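Long-range contacts in leucine-rich-repeat protein (Methanosarcina barkeri, PDB 4WNR), which binds guanine nucleotide through the Roc G domain that this Roc-COR fragment carries, the full-length Roco protein being probably also a serine/threonine kinase: residues 40-45 against 200-205; 78-83 against 91-96; 213-218 against 254-259. All blocks are in the same frame, centred on the assembly; numbering follows the deposited sequence.

Contact 1. Residues 40-45 against 200-205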
loop_
_atom_site.group_PDB
_atom_site.type_symbol
_atom_site.label_atom_id
_atom_site.label_comp_id
_atom_site.label_asym_id
_atom_site.label_seq_id
_atom_site.Cartn_x
_atom_site.Cartn_y
_atom_site.Cartn_z
ATOM N N ASN A 40 13.052 -12.788 0.704
ATOM C CA ASN A 40 13.804 -11.538 0.549
ATOM C C ASN A 40 13.048 -10.446 -0.212
ATOM O O ASN A 40 13.590 -9.820 -1.127
ATOM C CB ASN A 40 15.164 -11.802 -0.117
ATOM C CG ASN A 40 16.002 -12.831 0.627
ATOM O OD1 ASN A 40 16.689 -13.641 0.005
ATOM N ND2 ASN A 40 15.962 -12.802 1.958
ATOM N N GLU A 41 11.792 -10.231 0.172
ATOM C CA GLU A 41 10.976 -9.148 -0.382
ATOM C C GLU A 41 10.222 -8.414 0.717
ATOM O O GLU A 41 9.719 -9.034 1.654
ATOM C CB GLU A 41 9.980 -9.667 -1.423
ATOM C CG GLU A 41 10.400 -9.425 -2.865
ATOM C CD GLU A 41 9.242 -9.478 -3.847
ATOM O OE1 GLU A 41 8.075 -9.387 -3.417
ATOM O OE2 GLU A 41 9.500 -9.600 -5.063
ATOM N N VAL A 42 10.153 -7.090 0.589
ATOM C CA VAL A 42 9.443 -6.241 1.547
ATOM C C VAL A 42 8.720 -5.126 0.804
ATOM O O VAL A 42 9.246 -4.573 -0.163
ATOM C CB VAL A 42 10.402 -5.577 2.561
ATOM C CG1 VAL A 42 9.622 -4.998 3.733
ATOM C CG2 VAL A 42 11.443 -6.563 3.066
ATOM N N LYS A 43 7.516 -4.801 1.265
ATOM C CA LYS A 43 6.797 -3.628 0.779
ATOM C C LYS A 43 7.157 -2.433 1.657
ATOM O O LYS A 43 7.037 -2.501 2.880
ATOM C CB LYS A 43 5.284 -3.863 0.798
ATOM C CG LYS A 43 4.488 -2.737 0.151
ATOM C CD LYS A 43 3.045 -3.130 -0.128
ATOM C CE LYS A 43 2.228 -3.213 1.147
ATOM N NZ LYS A 43 0.820 -3.614 0.878
ATOM N N VAL A 44 7.612 -1.353 1.028
ATOM C CA VAL A 44 7.947 -0.120 1.740
ATOM C C VAL A 44 6.885 0.931 1.433
ATOM O O VAL A 44 6.635 1.253 0.269
ATOM C CB VAL A 44 9.347 0.403 1.357
ATOM C CG1 VAL A 44 9.645 1.721 2.059
ATOM C CG2 VAL A 44 10.409 -0.624 1.718
ATOM N N LEU A 45 6.271 1.467 2.483
ATOM C CA LEU A 45 5.149 2.392 2.348
ATOM C C LEU A 45 5.547 3.818 2.720
ATOM O O LEU A 45 5.791 4.114 3.891
ATOM C CB LEU A 45 3.986 1.929 3.228
ATOM C CG LEU A 45 3.340 0.607 2.799
ATOM C CD1 LEU A 45 2.671 -0.088 3.973
ATOM C CD2 LEU A 45 2.343 0.830 1.670
ATOM N N VAL A 200 13.887 -7.218 9.010
ATOM C CA VAL A 200 12.441 -7.487 9.075
ATOM C C VAL A 200 12.195 -8.986 9.267
ATOM O O VAL A 200 12.961 -9.812 8.771
ATOM C CB VAL A 200 11.671 -6.971 7.835
ATOM C CG1 VAL A 200 11.847 -5.468 7.680
ATOM C CG2 VAL A 200 12.096 -7.698 6.566
ATOM N N GLU A 201 11.123 -9.321 9.982
ATOM C CA GLU A 201 10.882 -10.698 10.434
ATOM C C GLU A 201 10.746 -11.719 9.304
ATOM O O GLU A 201 11.221 -12.849 9.432
ATOM C CB GLU A 201 9.645 -10.764 11.337
ATOM C CG GLU A 201 9.835 -10.092 12.691
ATOM C CD GLU A 201 8.846 -10.576 13.739
ATOM O OE1 GLU A 201 8.167 -9.724 14.355
ATOM O OE2 GLU A 201 8.745 -11.804 13.949
ATOM N N HIS A 202 10.114 -11.325 8.202
ATOM C CA HIS A 202 9.865 -12.249 7.087
ATOM C C HIS A 202 10.973 -12.248 6.023
ATOM O O HIS A 202 10.789 -12.775 4.924
ATOM C CB HIS A 202 8.493 -11.977 6.450
ATOM C CG HIS A 202 8.471 -10.803 5.522
ATOM N ND1 HIS A 202 8.414 -9.500 5.967
ATOM C CD2 HIS A 202 8.483 -10.737 4.170
ATOM C CE1 HIS A 202 8.402 -8.683 4.930
ATOM N NE2 HIS A 202 8.441 -9.409 3.828
ATOM N N MET A 203 12.123 -11.671 6.361
ATOM C CA MET A 203 13.292 -11.704 5.482
ATOM C C MET A 203 13.983 -13.066 5.578
ATOM O O MET A 203 14.496 -13.584 4.584
ATOM C CB MET A 203 14.279 -10.591 5.852
ATOM C CG MET A 203 14.957 -9.948 4.656
ATOM S SD MET A 203 13.782 -9.010 3.661
ATOM C CE MET A 203 14.807 -8.547 2.271
ATOM N N GLN A 204 13.990 -13.632 6.783
ATOM C CA GLN A 204 14.583 -14.947 7.037
ATOM C C GLN A 204 13.668 -16.100 6.616
ATOM O O GLN A 204 14.133 -17.231 6.457
ATOM C CB GLN A 204 14.935 -15.089 8.522
ATOM C CG GLN A 204 15.924 -14.050 9.033
ATOM C CD GLN A 204 17.288 -14.161 8.372
ATOM O OE1 GLN A 204 17.891 -15.235 8.347
ATOM N NE2 GLN A 204 17.784 -13.049 7.833
ATOM N N ILE A 205 12.377 -15.818 6.445
ATOM C CA ILE A 205 11.408 -16.835 6.025
ATOM C C ILE A 205 11.690 -17.282 4.588
ATOM O O ILE A 205 12.058 -16.472 3.735
ATOM C CB ILE A 205 9.951 -16.330 6.160
ATOM C CG1 ILE A 205 9.612 -16.106 7.640
ATOM C CG2 ILE A 205 8.966 -17.321 5.542
ATOM C CD1 ILE A 205 8.260 -15.466 7.893
#
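Val-42 meets the turn at 200-205 with both arms of its fork. With CG1 anti to the backbone N (chi1 -166°), CG2 lies beside that N and is turned to Met-203 and Val-200, 3.4 Å from SD of Met-203 and 3.7 Å from CG2 of Val-200. The two partners come from different directions. Val-200 reaches toward Val-42 tip to tip, whereas the Met-203 chain runs across it at about a right angle. The other arm, CG1, touches the imidazole of His-202, 4.1 Å from its CE1. Beyond the sulfur, Met-203 lies over the backbone of Asn-40, its CE 3.6 Å from Asn-40 CA.

The polar part of the contact belongs to His-202. Its NE2 donates a hydrogen bond to O of Glu-41, at a separation of 2.5 Å whose exact length is uncertain and says nothing about strength. The donor lies in the carbonyl plane, but the oxygen lies 30° out of the imidazole plane and the N-H...O angle is only 130°, a bent bond. Glu-41 itself turns its carboxylate into a salt bridge with Lys-215. The turn that offers Val-200 and Met-203 together is closed by a backbone bond of 3.2 Å from Met-203 N to Val-200 O, and Leu-256 packs on His-202 from helix 243-256.

The pattern illustrates how a P-loop NTPase core is joined to what follows it: the strand leading into the P-loop of the Roc domain receives the linker from helix 186-198 toward the COR domain, through buried apolar contacts and one histidine bond.

Contact 2. Residues 78-83 against 91-96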
loop_
_atom_site.group_PDB
_atom_site.type_symbol
_atom_site.label_atom_id
_atom_site.label_comp_id
_atom_site.label_asym_id
_atom_site.label_seq_id
_atom_site.Cartn_x
_atom_site.Cartn_y
_atom_site.Cartn_z
ATOM N N ILE A 78 4.243 2.751 -7.910
ATOM C CA ILE A 78 4.969 1.643 -7.291
ATOM C C ILE A 78 6.293 1.410 -8.017
ATOM O O ILE A 78 6.307 0.914 -9.145
ATOM C CB ILE A 78 4.138 0.341 -7.299
ATOM C CG1 ILE A 78 2.831 0.541 -6.523
ATOM C CG2 ILE A 78 4.933 -0.811 -6.692
ATOM C CD1 ILE A 78 1.786 -0.524 -6.783
ATOM N N LYS A 79 7.394 1.771 -7.360
ATOM C CA LYS A 79 8.741 1.556 -7.901
ATOM C C LYS A 79 9.377 0.316 -7.281
ATOM O O LYS A 79 9.380 0.158 -6.058
ATOM C CB LYS A 79 9.641 2.773 -7.647
ATOM C CG LYS A 79 9.710 3.764 -8.799
ATOM C CD LYS A 79 8.504 4.688 -8.837
ATOM C CE LYS A 79 8.626 5.707 -9.955
ATOM N NZ LYS A 79 7.656 6.829 -9.836
ATOM N N LYS A 80 9.920 -0.551 -8.133
ATOM C CA LYS A 80 10.593 -1.772 -7.686
ATOM C C LYS A 80 12.098 -1.535 -7.599
ATOM O O LYS A 80 12.739 -1.215 -8.596
ATOM C CB LYS A 80 10.288 -2.932 -8.637
ATOM C CG LYS A 80 8.812 -3.052 -8.998
ATOM C CD LYS A 80 8.437 -4.452 -9.460
ATOM C CE LYS A 80 8.212 -5.388 -8.284
ATOM N NZ LYS A 80 7.712 -6.722 -8.720
ATOM N N TRP A 81 12.645 -1.690 -6.396
ATOM C CA TRP A 81 14.053 -1.409 -6.117
ATOM C C TRP A 81 14.739 -2.648 -5.548
ATOM O O TRP A 81 14.081 -3.545 -5.023
ATOM C CB TRP A 81 14.152 -0.246 -5.125
ATOM C CG TRP A 81 15.548 0.231 -4.838
ATOM C CD1 TRP A 81 16.456 0.701 -5.741
ATOM C CD2 TRP A 81 16.181 0.304 -3.555
ATOM N NE1 TRP A 81 17.619 1.054 -5.101
ATOM C CE2 TRP A 81 17.477 0.821 -3.759
ATOM C CE3 TRP A 81 15.780 -0.022 -2.254
ATOM C CZ2 TRP A 81 18.375 1.022 -2.710
ATOM C CZ3 TRP A 81 16.673 0.179 -1.210
ATOM C CH2 TRP A 81 17.958 0.696 -1.446
ATOM N N GLY A 82 16.061 -2.700 -5.664
ATOM C CA GLY A 82 16.837 -3.807 -5.111
ATOM C C GLY A 82 18.284 -3.455 -4.827
ATOM O O GLY A 82 18.843 -2.534 -5.426
ATOM N N PHE A 83 18.881 -4.193 -3.894
ATOM C CA PHE A 83 20.302 -4.059 -3.572
ATOM C C PHE A 83 20.855 -5.402 -3.106
ATOM O O PHE A 83 20.109 -6.249 -2.613
ATOM C CB PHE A 83 20.526 -2.982 -2.505
ATOM C CG PHE A 83 19.866 -3.278 -1.187
ATOM C CD1 PHE A 83 18.532 -2.958 -0.976
ATOM C CD2 PHE A 83 20.583 -3.863 -0.151
ATOM C CE1 PHE A 83 17.924 -3.223 0.241
ATOM C CE2 PHE A 83 19.981 -4.131 1.067
ATOM C CZ PHE A 83 18.650 -3.810 1.263
ATOM N N LYS A 91 15.110 -7.450 -2.494
ATOM C CA LYS A 91 14.105 -6.879 -3.394
ATOM C C LYS A 91 13.118 -6.020 -2.600
ATOM O O LYS A 91 12.573 -6.462 -1.590
ATOM C CB LYS A 91 13.372 -7.996 -4.137
ATOM C CG LYS A 91 14.250 -8.748 -5.131
ATOM C CD LYS A 91 13.837 -10.206 -5.290
ATOM C CE LYS A 91 12.576 -10.363 -6.123
ATOM N NZ LYS A 91 12.846 -10.265 -7.584
ATOM N N VAL A 92 12.900 -4.791 -3.063
ATOM C CA VAL A 92 12.074 -3.819 -2.345
ATOM C C VAL A 92 10.987 -3.252 -3.253
ATOM O O VAL A 92 11.246 -2.906 -4.405
ATOM C CB VAL A 92 12.929 -2.656 -1.800
ATOM C CG1 VAL A 92 12.069 -1.655 -1.042
ATOM C CG2 VAL A 92 14.033 -3.186 -0.896
ATOM N N ASN A 93 9.774 -3.154 -2.714
ATOM C CA ASN A 93 8.638 -2.566 -3.425
ATOM C C ASN A 93 8.190 -1.266 -2.756
ATOM O O ASN A 93 7.501 -1.292 -1.733
ATOM C CB ASN A 93 7.478 -3.560 -3.474
ATOM C CG ASN A 93 7.844 -4.852 -4.184
ATOM O OD1 ASN A 93 8.575 -4.843 -5.176
ATOM N ND2 ASN A 93 7.332 -5.972 -3.683
ATOM N N PHE A 94 8.595 -0.134 -3.329
ATOM C CA PHE A 94 8.216 1.178 -2.803
ATOM C C PHE A 94 6.816 1.556 -3.267
ATOM O O PHE A 94 6.540 1.558 -4.465
ATOM C CB PHE A 94 9.203 2.258 -3.252
ATOM C CG PHE A 94 10.519 2.225 -2.525
ATOM C CD1 PHE A 94 10.605 2.624 -1.199
ATOM C CD2 PHE A 94 11.675 1.818 -3.175
ATOM C CE1 PHE A 94 11.819 2.603 -0.532
ATOM C CE2 PHE A 94 12.889 1.796 -2.513
ATOM C CZ PHE A 94 12.962 2.188 -1.190
ATOM N N TRP A 95 5.946 1.877 -2.311
ATOM C CA TRP A 95 4.591 2.347 -2.601
ATOM C C TRP A 95 4.472 3.837 -2.291
ATOM O O TRP A 95 4.677 4.262 -1.152
ATOM C CB TRP A 95 3.567 1.557 -1.786
ATOM C CG TRP A 95 3.217 0.231 -2.395
ATOM C CD1 TRP A 95 4.065 -0.806 -2.635
ATOM C CD2 TRP A 95 1.924 -0.195 -2.839
ATOM N NE1 TRP A 95 3.384 -1.855 -3.202
ATOM C CE2 TRP A 95 2.068 -1.507 -3.338
ATOM C CE3 TRP A 95 0.659 0.405 -2.864
ATOM C CZ2 TRP A 95 0.993 -2.233 -3.857
ATOM C CZ3 TRP A 95 -0.409 -0.316 -3.380
ATOM C CH2 TRP A 95 -0.234 -1.623 -3.870
ATOM N N ASP A 96 4.140 4.620 -3.315
ATOM C CA ASP A 96 4.022 6.073 -3.190
ATOM C C ASP A 96 2.573 6.510 -3.439
ATOM O O ASP A 96 2.030 6.291 -4.523
ATOM C CB ASP A 96 4.966 6.757 -4.184
ATOM C CG ASP A 96 5.286 8.189 -3.802
ATOM O OD1 ASP A 96 5.379 8.483 -2.589
ATOM O OD2 ASP A 96 5.460 9.020 -4.721
#
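Ile-78 lies alongside Trp-95 as a non-hydrogen-bonded pair of the antiparallel ladder, and its side chain can be followed atom by atom. CB stands 3.9 Å from O of Phe-94. At the branch, CG2 keeps to that carbonyl and to the pyrrole side of the indole, 4.0 Å from Trp-95 NE1. CG1, anti to the carbonyl carbon (chi1 -60°), leads out over the ring junction, 3.9 Å from CD2 of Trp-95. The tip, CD1, ends above the six-membered ring, 3.6 Å from its centroid and 16° off the normal, a CH-pi contact over one face.

The sheet's other face carries Trp-81 and Phe-94, side by side with their ring planes at an oblique 39°, and CE3 of Trp-81 is 3.4 Å from CE2 of Phe-94. Val-92 CG2 touches both Trp-81 CE3 and Phe-83 CE1. Paired backbone bonds link the strands: Trp-81 N to Val-92 O is 2.7 Å and Val-92 N to Trp-81 O 2.6 Å; Lys-79 and Phe-94 form the second pair, whose bond from Lys-79 N is weak.

Chemically, the hairpin is joined mainly by main-chain bonds and apolar or aromatic contacts. At the end nearer the nucleotide, Asp-96 bonds Thr-55, a magnesium ligand, while Lys-79 NZ stays 6.0 Å from Asp-96 OD2, near enough for a long-range electrostatic influence at most.

Contact 3. Residues 213-218 against 254-259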
loop_
_atom_site.group_PDB
_atom_site.type_symbol
_atom_site.label_atom_id
_atom_site.label_comp_id
_atom_site.label_asym_id
_atom_site.label_seq_id
_atom_site.Cartn_x
_atom_site.Cartn_y
_atom_site.Cartn_z
ATOM N N GLU A 213 6.388 -19.431 -8.198
ATOM C CA GLU A 213 5.757 -19.573 -9.514
ATOM C C GLU A 213 4.350 -18.970 -9.525
ATOM O O GLU A 213 3.959 -18.327 -10.499
ATOM C CB GLU A 213 5.716 -21.045 -9.943
ATOM C CG GLU A 213 7.083 -21.636 -10.269
ATOM C CD GLU A 213 7.700 -21.060 -11.535
ATOM O OE1 GLU A 213 7.005 -21.010 -12.574
ATOM O OE2 GLU A 213 8.886 -20.666 -11.495
ATOM N N VAL A 214 3.602 -19.178 -8.442
ATOM C CA VAL A 214 2.296 -18.539 -8.266
ATOM C C VAL A 214 2.460 -17.020 -8.194
ATOM O O VAL A 214 1.687 -16.276 -8.797
ATOM C CB VAL A 214 1.576 -19.049 -6.995
ATOM C CG1 VAL A 214 0.339 -18.213 -6.686
ATOM C CG2 VAL A 214 1.183 -20.509 -7.157
ATOM N N LYS A 215 3.476 -16.575 -7.458
ATOM C CA LYS A 215 3.761 -15.150 -7.291
ATOM C C LYS A 215 4.082 -14.485 -8.628
ATOM O O LYS A 215 3.458 -13.490 -8.996
ATOM C CB LYS A 215 4.922 -14.955 -6.307
ATOM C CG LYS A 215 5.323 -13.506 -6.073
ATOM C CD LYS A 215 6.389 -13.399 -4.993
ATOM C CE LYS A 215 7.075 -12.042 -5.012
ATOM N NZ LYS A 215 8.021 -11.898 -6.155
ATOM N N THR A 216 5.051 -15.044 -9.349
ATOM C CA THR A 216 5.492 -14.485 -10.633
ATOM C C THR A 216 4.409 -14.554 -11.714
ATOM O O THR A 216 4.373 -13.714 -12.615
ATOM C CB THR A 216 6.762 -15.188 -11.151
ATOM O OG1 THR A 216 6.564 -16.606 -11.139
ATOM C CG2 THR A 216 7.963 -14.837 -10.282
ATOM N N LYS A 217 3.537 -15.555 -11.618
ATOM C CA LYS A 217 2.391 -15.680 -12.522
ATOM C C LYS A 217 1.444 -14.490 -12.346
ATOM O O LYS A 217 1.011 -13.881 -13.327
ATOM C CB LYS A 217 1.649 -16.997 -12.258
ATOM C CG LYS A 217 0.547 -17.336 -13.252
ATOM C CD LYS A 217 1.093 -17.691 -14.627
ATOM C CE LYS A 217 0.054 -18.417 -15.471
ATOM N NZ LYS A 217 -1.205 -17.638 -15.647
ATOM N N LEU A 218 1.139 -14.169 -11.089
ATOM C CA LEU A 218 0.252 -13.051 -10.747
ATOM C C LEU A 218 0.836 -11.694 -11.142
ATOM O O LEU A 218 0.101 -10.798 -11.557
ATOM C CB LEU A 218 -0.063 -13.059 -9.247
ATOM C CG LEU A 218 -0.921 -14.225 -8.744
ATOM C CD1 LEU A 218 -0.781 -14.389 -7.238
ATOM C CD2 LEU A 218 -2.381 -14.033 -9.125
ATOM N N ASN A 254 -0.500 -10.395 -0.189
ATOM C CA ASN A 254 -1.148 -9.144 0.196
ATOM C C ASN A 254 -0.154 -8.183 0.848
ATOM O O ASN A 254 -0.094 -7.001 0.499
ATOM C CB ASN A 254 -2.313 -9.415 1.152
ATOM C CG ASN A 254 -3.086 -8.157 1.502
ATOM O OD1 ASN A 254 -3.451 -7.379 0.624
ATOM N ND2 ASN A 254 -3.344 -7.953 2.791
ATOM N N ASP A 255 0.626 -8.706 1.789
ATOM C CA ASP A 255 1.633 -7.916 2.502
ATOM C C ASP A 255 2.791 -7.487 1.598
ATOM O O ASP A 255 3.357 -6.411 1.784
ATOM C CB ASP A 255 2.170 -8.700 3.703
ATOM C CG ASP A 255 1.097 -8.987 4.741
ATOM O OD1 ASP A 255 -0.089 -8.690 4.478
ATOM O OD2 ASP A 255 1.436 -9.514 5.822
ATOM N N LEU A 256 3.137 -8.328 0.626
ATOM C CA LEU A 256 4.187 -8.008 -0.345
ATOM C C LEU A 256 3.730 -6.989 -1.387
ATOM O O LEU A 256 4.558 -6.359 -2.043
ATOM C CB LEU A 256 4.667 -9.276 -1.056
ATOM C CG LEU A 256 5.399 -10.307 -0.192
ATOM C CD1 LEU A 256 5.658 -11.572 -0.996
ATOM C CD2 LEU A 256 6.701 -9.744 0.361
ATOM N N GLY A 257 2.417 -6.844 -1.543
ATOM C CA GLY A 257 1.845 -5.885 -2.486
ATOM C C GLY A 257 1.621 -6.449 -3.879
ATOM O O GLY A 257 1.394 -5.695 -4.827
ATOM N N VAL A 258 1.681 -7.773 -4.005
ATOM C CA VAL A 258 1.419 -8.445 -5.281
ATOM C C VAL A 258 -0.078 -8.381 -5.580
ATOM O O VAL A 258 -0.483 -8.153 -6.722
ATOM C CB VAL A 258 1.886 -9.915 -5.264
ATOM C CG1 VAL A 258 1.582 -10.595 -6.595
ATOM C CG2 VAL A 258 3.375 -9.999 -4.964
ATOM N N ILE A 259 -0.881 -8.596 -4.543
ATOM C CA ILE A 259 -2.330 -8.428 -4.617
ATOM C C ILE A 259 -2.807 -7.523 -3.487
ATOM O O ILE A 259 -2.050 -7.205 -2.572
ATOM C CB ILE A 259 -3.072 -9.779 -4.528
ATOM C CG1 ILE A 259 -2.766 -10.485 -3.199
ATOM C CG2 ILE A 259 -2.696 -10.660 -5.712
ATOM C CD1 ILE A 259 -3.602 -11.725 -2.949
#
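Val-258 fits against helix 209-220 with one methyl for each of two residues a helical turn apart. CG1 lies 4.0 Å from CB of Leu-218, and CG2 lies 4.2 Å from CG of Lys-215, whose chain crosses the valine at about a right angle. With CG anti to the backbone N (chi1 179°), that chain extends past Val-258 until its CE comes 4.3 Å from CD1 of Leu-256. On the other flank Leu-218 CD1 makes a looser approach to CG2 of Ile-259, at 4.5 Å.

What places Val-258 is the way helix 243-256 ends. Gly-257, with positive phi, is the C-prime residue of a Schellman motif: its N bonds to Asn-254 O at 3.2 Å, while Val-258 N returns to Leu-253 O. The chain is thereby turned so that Val-258 faces the neighbouring helix, and Leu-253 lies against Val-258, Lys-215 and Leu-218 alike.

Across the interface the contact is aliphatic throughout, the lysine contributing methylenes. Its ammonium group goes beyond, bent at the last torsion, to salt bridges with Glu-219 and with Glu-41 of the Roc domain, which would probably offset the cost of placing a charge beside this largely buried hydrocarbon.

In the fold
The three contacts form a compact cluster, with centres 12 Å apart for contacts 1 and 2 and 14 Å for either of the other pairs. Along the chain, contact 2 falls between the two segments of contact 1, and contact 3 follows both. Contacts 1 and 2 share the central Roc sheet, where strands 36-47 and 88-96 run parallel as neighbours, Val-44 O lying 2.7 Å from Trp-95 N. Contact 3 belongs to the COR domain, yet it reaches both: Lys-215 NZ bridges to Glu-41 OE2, and Leu-256 O probably accepts from Asn-93 ND2. Together they trace a path from the G-domain sheet into COR, consistent with the two domains being packed as a unit in this GDP-bound state.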